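Local coordinates for glycoside hydrolase family protein (Novosphingobium sp. PP1Y, PDB 6Q2F) that probably hydrolyses the glycosidic bonds of terminal alpha-L-rhamnose residues, releasing rhamnose from rhamnosylated compounds, as a bacterial alpha-L-rhamnosidase of the glycoside hydrolases, at residues W512-Y526 with R548-L560. Numbering follows the deposited sequence.
Sequences WTPRMLEQFQRLRGY and RFLYDYRRTLADL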
ATOM      1  N   TRP A 512     -17.977  12.564   9.000  1.00 28.99           N
ATOM      2  CA  TRP A 512     -18.882  12.663  10.137  1.00 31.70           C
ATOM      3  C   TRP A 512     -19.230  11.265  10.628  1.00 31.74           C
ATOM      4  O   TRP A 512     -19.294  10.302   9.858  1.00 30.50           O
ATOM      5  CB  TRP A 512     -20.184  13.429   9.815  1.00 30.06           C
ATOM      6  CG  TRP A 512     -21.086  13.464  11.015  1.00 30.86           C
ATOM      7  CD1 TRP A 512     -22.178  12.696  11.235  1.00 30.03           C
ATOM      8  CD2 TRP A 512     -20.907  14.258  12.198  1.00 28.27           C
ATOM      9  NE1 TRP A 512     -22.723  12.978  12.465  1.00 30.21           N
ATOM     10  CE2 TRP A 512     -21.948  13.926  13.081  1.00 30.24           C
ATOM     11  CE3 TRP A 512     -19.971  15.227  12.586  1.00 29.11           C
ATOM     12  CZ2 TRP A 512     -22.097  14.538  14.326  1.00 30.88           C
ATOM     13  CZ3 TRP A 512     -20.106  15.819  13.827  1.00 29.83           C
ATOM     14  CH2 TRP A 512     -21.164  15.477  14.679  1.00 33.13           C
ATOM     15  N   THR A 513     -19.453  11.169  11.929  1.00 28.07           N
ATOM     16  CA  THR A 513     -19.973   9.949  12.518  1.00 27.20           C
ATOM     17  C   THR A 513     -20.733  10.384  13.762  1.00 28.32           C
ATOM     18  O   THR A 513     -20.371  11.398  14.373  1.00 38.00           O
ATOM     19  CB  THR A 513     -18.840   8.942  12.827  1.00 32.01           C
ATOM     20  OG1 THR A 513     -19.377   7.635  13.068  1.00 31.96           O
ATOM     21  CG2 THR A 513     -17.995   9.386  14.024  1.00 28.75           C
ATOM     22  N   PRO A 514     -21.803   9.683  14.136  1.00 29.69           N
ATOM     23  CA  PRO A 514     -22.739  10.258  15.129  1.00 31.56           C
ATOM     24  C   PRO A 514     -22.116  10.591  16.489  1.00 30.20           C
ATOM     25  O   PRO A 514     -22.510  11.589  17.104  1.00 32.72           O
ATOM     26  CB  PRO A 514     -23.830   9.184  15.236  1.00 32.72           C
ATOM     27  CG  PRO A 514     -23.851   8.571  13.853  1.00 34.78           C
ATOM     28  CD  PRO A 514     -22.357   8.487  13.475  1.00 32.10           C
ATOM     29  N   ARG A 515     -21.140   9.816  16.961  1.00 29.50           N
ATOM     30  CA  ARG A 515     -20.490  10.082  18.240  1.00 29.59           C
ATOM     31  C   ARG A 515     -19.333  11.056  18.120  1.00 31.39           C
ATOM     32  O   ARG A 515     -18.606  11.242  19.099  1.00 32.53           O
ATOM     33  CB  ARG A 515     -19.989   8.776  18.868  1.00 24.46           C
ATOM     34  CG  ARG A 515     -21.097   7.740  19.150  1.00 27.75           C
ATOM     35  CD  ARG A 515     -20.494   6.478  19.760  1.00 32.55           C
ATOM     36  NE  ARG A 515     -21.517   5.524  20.196  1.00 38.96           N
ATOM     37  CZ  ARG A 515     -21.669   5.105  21.448  1.00 42.99           C
ATOM     38  NH1 ARG A 515     -20.854   5.550  22.399  1.00 47.52           N
ATOM     39  NH2 ARG A 515     -22.627   4.238  21.747  1.00 42.40           N
HETATM   40  N   MSE A 516     -19.154  11.689  16.964  1.00 32.10           N
HETATM   41  CA  MSE A 516     -17.979  12.536  16.702  1.00 28.03           C
HETATM   42  C   MSE A 516     -17.642  13.570  17.800  1.00 32.42           C
HETATM   43  O   MSE A 516     -16.473  13.725  18.162  1.00 32.08           O
HETATM   44  CB  MSE A 516     -18.162  13.268  15.382  1.00 26.62           C
HETATM   45  CG  MSE A 516     -16.958  14.041  14.951  1.00 38.76           C
HETATM   46 SE   MSE A 516     -15.523  12.835  14.457  0.73 37.51          SE
HETATM   47  CE  MSE A 516     -14.134  14.148  14.269  1.00 44.42           C
ATOM     48  N   LEU A 517     -18.645  14.296  18.305  1.00 30.77           N
ATOM     49  CA  LEU A 517     -18.365  15.319  19.314  1.00 32.45           C
ATOM     50  C   LEU A 517     -17.774  14.705  20.581  1.00 32.87           C
ATOM     51  O   LEU A 517     -16.789  15.216  21.123  1.00 31.85           O
ATOM     52  CB  LEU A 517     -19.629  16.127  19.633  1.00 28.13           C
ATOM     53  CG  LEU A 517     -20.156  16.919  18.436  1.00 36.79           C
ATOM     54  CD1 LEU A 517     -21.343  17.800  18.833  1.00 34.62           C
ATOM     55  CD2 LEU A 517     -19.039  17.765  17.811  1.00 36.72           C
ATOM     56  N   GLU A 518     -18.347  13.595  21.057  1.00 29.57           N
ATOM     57  CA  GLU A 518     -17.769  12.906  22.212  1.00 30.85           C
ATOM     58  C   GLU A 518     -16.383  12.363  21.889  1.00 30.47           C
ATOM     59  O   GLU A 518     -15.469  12.453  22.716  1.00 32.72           O
ATOM     60  CB  GLU A 518     -18.653  11.744  22.670  1.00 39.01           C
ATOM     61  CG  GLU A 518     -20.078  12.083  23.072  1.00 61.70           C
ATOM     62  CD  GLU A 518     -20.972  10.847  23.009  1.00 77.45           C
ATOM     63  OE1 GLU A 518     -20.753   9.903  23.801  1.00 75.69           O
ATOM     64  OE2 GLU A 518     -21.869  10.807  22.138  1.00 84.82           O
ATOM     65  N   GLN A 519     -16.218  11.759  20.706  1.00 26.96           N
ATOM     66  CA  GLN A 519     -14.913  11.217  20.339  1.00 24.76           C
ATOM     67  C   GLN A 519     -13.879  12.323  20.283  1.00 29.31           C
ATOM     68  O   GLN A 519     -12.755  12.155  20.761  1.00 28.31           O
ATOM     69  CB  GLN A 519     -14.971  10.487  18.988  1.00 22.45           C
ATOM     70  CG  GLN A 519     -15.953   9.320  18.909  1.00 22.25           C
ATOM     71  CD  GLN A 519     -15.479   8.099  19.681  1.00 28.00           C
ATOM     72  OE1 GLN A 519     -14.550   8.176  20.479  1.00 23.62           O
ATOM     73  NE2 GLN A 519     -16.137   6.964  19.462  1.00 29.48           N
ATOM     74  N   PHE A 520     -14.229  13.457  19.679  1.00 32.12           N
ATOM     75  CA  PHE A 520     -13.285  14.567  19.591  1.00 32.12           C
ATOM     76  C   PHE A 520     -12.894  15.048  20.983  1.00 30.55           C
ATOM     77  O   PHE A 520     -11.712  15.253  21.273  1.00 27.22           O
ATOM     78  CB  PHE A 520     -13.906  15.694  18.767  1.00 31.13           C
ATOM     79  CG  PHE A 520     -12.997  16.869  18.537  1.00 29.30           C
ATOM     80  CD1 PHE A 520     -12.760  17.793  19.552  1.00 26.77           C
ATOM     81  CD2 PHE A 520     -12.416  17.075  17.297  1.00 25.34           C
ATOM     82  CE1 PHE A 520     -11.950  18.884  19.334  1.00 23.83           C
ATOM     83  CE2 PHE A 520     -11.595  18.162  17.074  1.00 27.69           C
ATOM     84  CZ  PHE A 520     -11.369  19.076  18.098  1.00 27.64           C
ATOM     85  N   GLN A 521     -13.886  15.235  21.862  1.00 29.12           N
ATOM     86  CA  GLN A 521     -13.599  15.659  23.225  1.00 31.12           C
ATOM     87  C   GLN A 521     -12.679  14.669  23.927  1.00 32.09           C
ATOM     88  O   GLN A 521     -11.714  15.065  24.593  1.00 32.49           O
ATOM     89  CB  GLN A 521     -14.905  15.818  24.004  1.00 26.90           C
ATOM     90  CG  GLN A 521     -14.687  16.076  25.472  1.00 33.15           C
ATOM     91  CD  GLN A 521     -14.352  17.516  25.731  1.00 39.52           C
ATOM     92  OE1 GLN A 521     -15.070  18.413  25.299  1.00 41.56           O
ATOM     93  NE2 GLN A 521     -13.254  17.752  26.425  1.00 38.17           N
ATOM     94  N   ARG A 522     -12.954  13.374  23.790  1.00 29.33           N
ATOM     95  CA  ARG A 522     -12.158  12.395  24.519  1.00 27.67           C
ATOM     96  C   ARG A 522     -10.737  12.320  23.963  1.00 32.61           C
ATOM     97  O   ARG A 522      -9.778  12.147  24.722  1.00 31.89           O
ATOM     98  CB  ARG A 522     -12.829  11.021  24.466  1.00 29.31           C
ATOM     99  CG  ARG A 522     -11.870   9.828  24.760  1.00 29.53           C
ATOM    100  CD  ARG A 522     -12.565   8.476  24.565  1.00 34.89           C
ATOM    101  NE  ARG A 522     -12.714   8.110  23.147  1.00 37.60           N
ATOM    102  CZ  ARG A 522     -11.780   7.491  22.424  1.00 40.03           C
ATOM    103  NH1 ARG A 522     -10.606   7.181  22.970  1.00 33.04           N
ATOM    104  NH2 ARG A 522     -12.008   7.206  21.144  1.00 34.00           N
ATOM    105  N   LEU A 523     -10.578  12.465  22.641  1.00 35.22           N
ATOM    106  CA  LEU A 523      -9.262  12.273  22.036  1.00 32.63           C
ATOM    107  C   LEU A 523      -8.444  13.551  21.970  1.00 29.20           C
ATOM    108  O   LEU A 523      -7.215  13.479  22.036  1.00 34.03           O
ATOM    109  CB  LEU A 523      -9.396  11.682  20.620  1.00 27.18           C
ATOM    110  CG  LEU A 523      -9.840  10.221  20.485  1.00 29.09           C
ATOM    111  CD1 LEU A 523     -10.414   9.906  19.088  1.00 23.40           C
ATOM    112  CD2 LEU A 523      -8.659   9.294  20.765  1.00 29.25           C
ATOM    113  N   ARG A 524      -9.079  14.710  21.789  1.00 30.19           N
ATOM    114  CA  ARG A 524      -8.342  15.963  21.658  1.00 26.21           C
ATOM    115  C   ARG A 524      -8.375  16.811  22.923  1.00 27.30           C
ATOM    116  O   ARG A 524      -7.602  17.771  23.028  1.00 28.90           O
ATOM    117  CB  ARG A 524      -8.896  16.793  20.492  1.00 25.74           C
ATOM    118  CG  ARG A 524      -9.078  15.997  19.174  1.00 25.16           C
ATOM    119  CD  ARG A 524      -7.777  15.913  18.400  1.00 24.39           C
ATOM    120  NE  ARG A 524      -6.848  14.920  18.936  1.00 26.48           N
ATOM    121  CZ  ARG A 524      -6.842  13.641  18.563  1.00 32.72           C
ATOM    122  NH1 ARG A 524      -7.738  13.213  17.673  1.00 21.06           N
ATOM    123  NH2 ARG A 524      -5.949  12.789  19.074  1.00 26.34           N
ATOM    124  N   GLY A 525      -9.274  16.520  23.857  1.00 28.34           N
ATOM    125  CA  GLY A 525      -9.305  17.224  25.122  1.00 29.63           C
ATOM    126  C   GLY A 525     -10.059  18.535  25.152  1.00 34.89           C
ATOM    127  O   GLY A 525      -9.938  19.257  26.144  1.00 41.18           O
ATOM    128  N   TYR A 526     -10.799  18.894  24.102  1.00 32.45           N
ATOM    129  CA  TYR A 526     -11.606  20.109  24.145  1.00 31.41           C
ATOM    130  C   TYR A 526     -12.853  19.935  23.286  1.00 35.13           C
ATOM    131  O   TYR A 526     -12.941  19.026  22.459  1.00 39.84           O
ATOM    132  CB  TYR A 526     -10.818  21.358  23.694  1.00 26.94           C
ATOM    133  CG  TYR A 526     -10.350  21.394  22.230  1.00 27.16           C
ATOM    134  CD1 TYR A 526      -9.210  20.709  21.823  1.00 29.07           C
ATOM    135  CD2 TYR A 526     -11.030  22.156  21.271  1.00 32.25           C
ATOM    136  CE1 TYR A 526      -8.767  20.751  20.488  1.00 31.47           C
ATOM    137  CE2 TYR A 526     -10.590  22.213  19.930  1.00 31.11           C
ATOM    138  CZ  TYR A 526      -9.464  21.509  19.557  1.00 34.25           C
ATOM    139  OH  TYR A 526      -9.033  21.572  18.238  1.00 34.64           O
ATOM    140  N   ARG A 548      -5.710  24.672  13.097  1.00 31.11           N
ATOM    141  CA  ARG A 548      -5.380  23.653  14.086  1.00 31.33           C
ATOM    142  C   ARG A 548      -6.614  22.873  14.504  1.00 27.92           C
ATOM    143  O   ARG A 548      -6.541  21.656  14.706  1.00 28.37           O
ATOM    144  CB  ARG A 548      -4.698  24.274  15.299  1.00 31.67           C
ATOM    145  CG  ARG A 548      -3.290  24.735  14.991  1.00 33.32           C
ATOM    146  CD  ARG A 548      -2.687  25.470  16.158  1.00 36.74           C
ATOM    147  NE  ARG A 548      -1.362  25.949  15.793  1.00 45.69           N
ATOM    148  CZ  ARG A 548      -0.508  26.515  16.636  1.00 45.88           C
ATOM    149  NH1 ARG A 548      -0.825  26.687  17.920  1.00 44.38           N
ATOM    150  NH2 ARG A 548       0.666  26.900  16.183  1.00 45.99           N
ATOM    151  N   PHE A 549      -7.769  23.537  14.606  1.00 27.52           N
ATOM    152  CA  PHE A 549      -8.973  22.768  14.881  1.00 26.31           C
ATOM    153  C   PHE A 549      -9.227  21.753  13.780  1.00 25.05           C
ATOM    154  O   PHE A 549      -9.562  20.596  14.058  1.00 31.38           O
ATOM    155  CB  PHE A 549     -10.202  23.650  15.025  1.00 28.46           C
ATOM    156  CG  PHE A 549     -11.474  22.875  14.846  1.00 33.96           C
ATOM    157  CD1 PHE A 549     -11.863  21.948  15.797  1.00 27.74           C
ATOM    158  CD2 PHE A 549     -12.242  23.019  13.705  1.00 35.90           C
ATOM    159  CE1 PHE A 549     -13.024  21.208  15.639  1.00 31.15           C
ATOM    160  CE2 PHE A 549     -13.400  22.277  13.539  1.00 30.90           C
ATOM    161  CZ  PHE A 549     -13.788  21.368  14.506  1.00 29.05           C
ATOM    162  N   LEU A 550      -9.095  22.172  12.523  1.00 30.24           N
ATOM    163  CA  LEU A 550      -9.358  21.248  11.427  1.00 29.27           C
ATOM    164  C   LEU A 550      -8.362  20.095  11.443  1.00 27.47           C
ATOM    165  O   LEU A 550      -8.755  18.934  11.259  1.00 32.07           O
ATOM    166  CB  LEU A 550      -9.351  22.005  10.094  1.00 35.04           C
ATOM    167  CG  LEU A 550     -10.463  23.071  10.075  1.00 36.20           C
ATOM    168  CD1 LEU A 550     -10.283  24.108   8.967  1.00 35.72           C
ATOM    169  CD2 LEU A 550     -11.846  22.423   9.996  1.00 33.03           C
ATOM    170  N   TYR A 551      -7.080  20.384  11.706  1.00 31.98           N
ATOM    171  CA  TYR A 551      -6.102  19.324  11.949  1.00 30.83           C
ATOM    172  C   TYR A 551      -6.589  18.356  13.024  1.00 28.28           C
ATOM    173  O   TYR A 551      -6.538  17.132  12.849  1.00 28.08           O
ATOM    174  CB  TYR A 551      -4.749  19.922  12.361  1.00 32.37           C
ATOM    175  CG  TYR A 551      -3.749  18.883  12.859  1.00 28.37           C
ATOM    176  CD1 TYR A 551      -3.699  18.521  14.197  1.00 29.89           C
ATOM    177  CD2 TYR A 551      -2.875  18.248  11.981  1.00 28.49           C
ATOM    178  CE1 TYR A 551      -2.802  17.553  14.658  1.00 26.54           C
ATOM    179  CE2 TYR A 551      -1.959  17.283  12.435  1.00 27.86           C
ATOM    180  CZ  TYR A 551      -1.944  16.937  13.769  1.00 25.39           C
ATOM    181  OH  TYR A 551      -1.049  15.986  14.245  1.00 30.68           O
ATOM    182  N   ASP A 552      -7.047  18.896  14.158  1.00 25.97           N
ATOM    183  CA  ASP A 552      -7.565  18.064  15.245  1.00 24.53           C
ATOM    184  C   ASP A 552      -8.775  17.257  14.795  1.00 27.43           C
ATOM    185  O   ASP A 552      -8.974  16.115  15.231  1.00 26.50           O
ATOM    186  CB  ASP A 552      -7.942  18.944  16.451  1.00 22.95           C
ATOM    187  CG  ASP A 552      -6.724  19.464  17.198  1.00 34.88           C
ATOM    188  OD1 ASP A 552      -5.653  18.825  17.072  1.00 29.71           O
ATOM    189  OD2 ASP A 552      -6.838  20.498  17.908  1.00 29.86           O
ATOM    190  N   TYR A 553      -9.611  17.847  13.942  1.00 27.03           N
ATOM    191  CA  TYR A 553     -10.777  17.126  13.453  1.00 28.21           C
ATOM    192  C   TYR A 553     -10.355  15.989  12.536  1.00 28.58           C
ATOM    193  O   TYR A 553     -10.801  14.849  12.704  1.00 27.90           O
ATOM    194  CB  TYR A 553     -11.726  18.095  12.747  1.00 32.05           C
ATOM    195  CG  TYR A 553     -13.096  17.528  12.487  1.00 32.96           C
ATOM    196  CD1 TYR A 553     -14.108  17.651  13.433  1.00 31.37           C
ATOM    197  CD2 TYR A 553     -13.378  16.863  11.299  1.00 31.56           C
ATOM    198  CE1 TYR A 553     -15.365  17.139  13.198  1.00 31.22           C
ATOM    199  CE2 TYR A 553     -14.633  16.332  11.055  1.00 30.71           C
ATOM    200  CZ  TYR A 553     -15.627  16.481  12.013  1.00 33.46           C
ATOM    201  OH  TYR A 553     -16.881  15.967  11.790  1.00 32.67           O
ATOM    202  N   ARG A 554      -9.462  16.274  11.583  1.00 24.15           N
ATOM    203  CA  ARG A 554      -8.933  15.219  10.726  1.00 23.80           C
ATOM    204  C   ARG A 554      -8.255  14.148  11.554  1.00 30.15           C
ATOM    205  O   ARG A 554      -8.372  12.955  11.255  1.00 34.36           O
ATOM    206  CB  ARG A 554      -7.957  15.804   9.697  1.00 24.34           C
ATOM    207  CG  ARG A 554      -8.633  16.716   8.658  1.00 27.84           C
ATOM    208  CD  ARG A 554      -7.689  17.000   7.494  1.00 32.07           C
ATOM    209  NE  ARG A 554      -6.410  17.499   7.982  1.00 31.14           N
ATOM    210  CZ  ARG A 554      -6.181  18.766   8.312  1.00 30.97           C
ATOM    211  NH1 ARG A 554      -7.139  19.678   8.193  1.00 26.76           N
ATOM    212  NH2 ARG A 554      -4.988  19.125   8.753  1.00 30.92           N
ATOM    213  N   ARG A 555      -7.568  14.551  12.627  1.00 25.91           N
ATOM    214  CA  ARG A 555      -6.849  13.567  13.429  1.00 23.57           C
ATOM    215  C   ARG A 555      -7.816  12.665  14.180  1.00 22.14           C
ATOM    216  O   ARG A 555      -7.552  11.467  14.369  1.00 24.11           O
ATOM    217  CB  ARG A 555      -5.901  14.274  14.392  1.00 25.76           C
ATOM    218  CG  ARG A 555      -5.123  13.314  15.275  1.00 27.35           C
ATOM    219  CD  ARG A 555      -3.869  13.962  15.811  1.00 28.22           C
ATOM    220  NE  ARG A 555      -3.130  13.064  16.694  1.00 26.26           N
ATOM    221  CZ  ARG A 555      -1.889  13.292  17.111  1.00 26.67           C
ATOM    222  NH1 ARG A 555      -1.251  14.383  16.704  1.00 28.20           N
ATOM    223  NH2 ARG A 555      -1.285  12.420  17.911  1.00 27.22           N
ATOM    224  N   THR A 556      -8.944  13.209  14.603  1.00 23.56           N
ATOM    225  CA  THR A 556      -9.929  12.367  15.266  1.00 22.50           C
ATOM    226  C   THR A 556     -10.497  11.329  14.308  1.00 24.24           C
ATOM    227  O   THR A 556     -10.716  10.173  14.692  1.00 23.85           O
ATOM    228  CB  THR A 556     -11.032  13.250  15.846  1.00 29.07           C
ATOM    229  OG1 THR A 556     -10.451  14.164  16.791  1.00 25.96           O
ATOM    230  CG2 THR A 556     -12.091  12.407  16.543  1.00 29.20           C
ATOM    231  N   LEU A 557     -10.743  11.719  13.060  1.00 26.35           N
ATOM    232  CA  LEU A 557     -11.233  10.754  12.083  1.00 28.98           C
ATOM    233  C   LEU A 557     -10.201   9.648  11.873  1.00 28.41           C
ATOM    234  O   LEU A 557     -10.538   8.460  11.854  1.00 28.75           O
ATOM    235  CB  LEU A 557     -11.549  11.462  10.763  1.00 28.54           C
ATOM    236  CG  LEU A 557     -12.632  12.546  10.751  1.00 24.54           C
ATOM    237  CD1 LEU A 557     -12.627  13.318   9.439  1.00 26.88           C
ATOM    238  CD2 LEU A 557     -14.002  11.894  10.963  1.00 20.60           C
ATOM    239  N   ALA A 558      -8.923  10.034  11.748  1.00 23.66           N
ATOM    240  CA  ALA A 558      -7.862   9.039  11.592  1.00 22.88           C
ATOM    241  C   ALA A 558      -7.797   8.124  12.804  1.00 26.25           C
ATOM    242  O   ALA A 558      -7.657   6.908  12.654  1.00 25.94           O
ATOM    243  CB  ALA A 558      -6.520   9.728  11.360  1.00 21.11           C
ATOM    244  N   ASP A 559      -7.929   8.687  14.015  1.00 26.83           N
ATOM    245  CA  ASP A 559      -7.930   7.863  15.225  1.00 24.61           C
ATOM    246  C   ASP A 559      -9.075   6.859  15.203  1.00 24.87           C
ATOM    247  O   ASP A 559      -8.912   5.696  15.593  1.00 27.41           O
ATOM    248  CB  ASP A 559      -8.046   8.747  16.478  1.00 26.25           C
ATOM    249  CG  ASP A 559      -6.762   9.534  16.791  1.00 27.39           C
ATOM    250  OD1 ASP A 559      -5.656   9.127  16.339  1.00 30.37           O
ATOM    251  OD2 ASP A 559      -6.876  10.560  17.498  1.00 32.40           O
ATOM    252  N   LEU A 560     -10.259   7.304  14.786  1.00 21.62           N
ATOM    253  CA  LEU A 560     -11.420   6.423  14.841  1.00 26.46           C
ATOM    254  C   LEU A 560     -11.349   5.342  13.762  1.00 25.73           C
ATOM    255  O   LEU A 560     -11.752   4.202  13.996  1.00 23.99           O
ATOM    256  CB  LEU A 560     -12.709   7.244  14.744  1.00 23.50           C
ATOM    257  CG  LEU A 560     -12.976   8.256  15.884  1.00 23.87           C
ATOM    258  CD1 LEU A 560     -14.199   9.110  15.598  1.00 25.22           C
ATOM    259  CD2 LEU A 560     -13.131   7.566  17.231  1.00 22.64           C
TER
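The guanidinium of Arg524 is clamped between Arg555 CG, 3.5 Å above one face, and Leu523 CB on the opposite face, while Asp559 and Thr556 meet its edge. Asp559 OD2 lies in the guanidinium plane and takes both end nitrogens, at 2.8 Å from Arg524 NH1 and 2.9 Å from Arg524 NH2, an end-on salt bridge to a single oxygen. A third bond, tilted from that plane, runs from NH1 to Thr556 OG1, which itself donates to Asp552 O. The first torsion, with CG anti to the carbonyl carbon, lays Arg524 CG over the centre of the Phe520 ring, and bends at chi2 and chi3 then swing the guanidinium across to Thr556 and Asp559. Replacing Arg524 by alanine is likely to leave the Asp559 carboxylate without its cationic mate, take the guanidinium donor from Thr556 OG1 and uncover one face of Phe520.

The Tyr526 ring carries Phe520 CE1 over its centre and Asp552 OD2 at its edge, where the very short bond from Tyr526 OH measures 2.5 Å; the same oxygen also accepts from the backbone of Asn830. Phe520 and Phe549 pack obliquely, their planes at 48°. Over one face of Tyr553 sits the methyl of selenomethionine Met516, its CE 3.5 Å from the ring centroid and 16° off the normal, a CH-pi contact; SE is more oblique, in a Met-aromatic contact. Tyr553 OH comes to the Trp512 edge, 3.3 Å from CE3, and is hydrogen-bonded to Asn511 O.

Met516, Phe520 and Arg524, at i, i+4 and i+8, each enter a hole of four residues on 548-560, and Thr556 answers as a knob among these three and Leu523: knobs-into-holes packing of two nearly perpendicular helices, axes 9.8 Å apart at 100°, both in the connection from strand 497-502 to strand 579-582 of a (beta/alpha)8, or TIM, barrel.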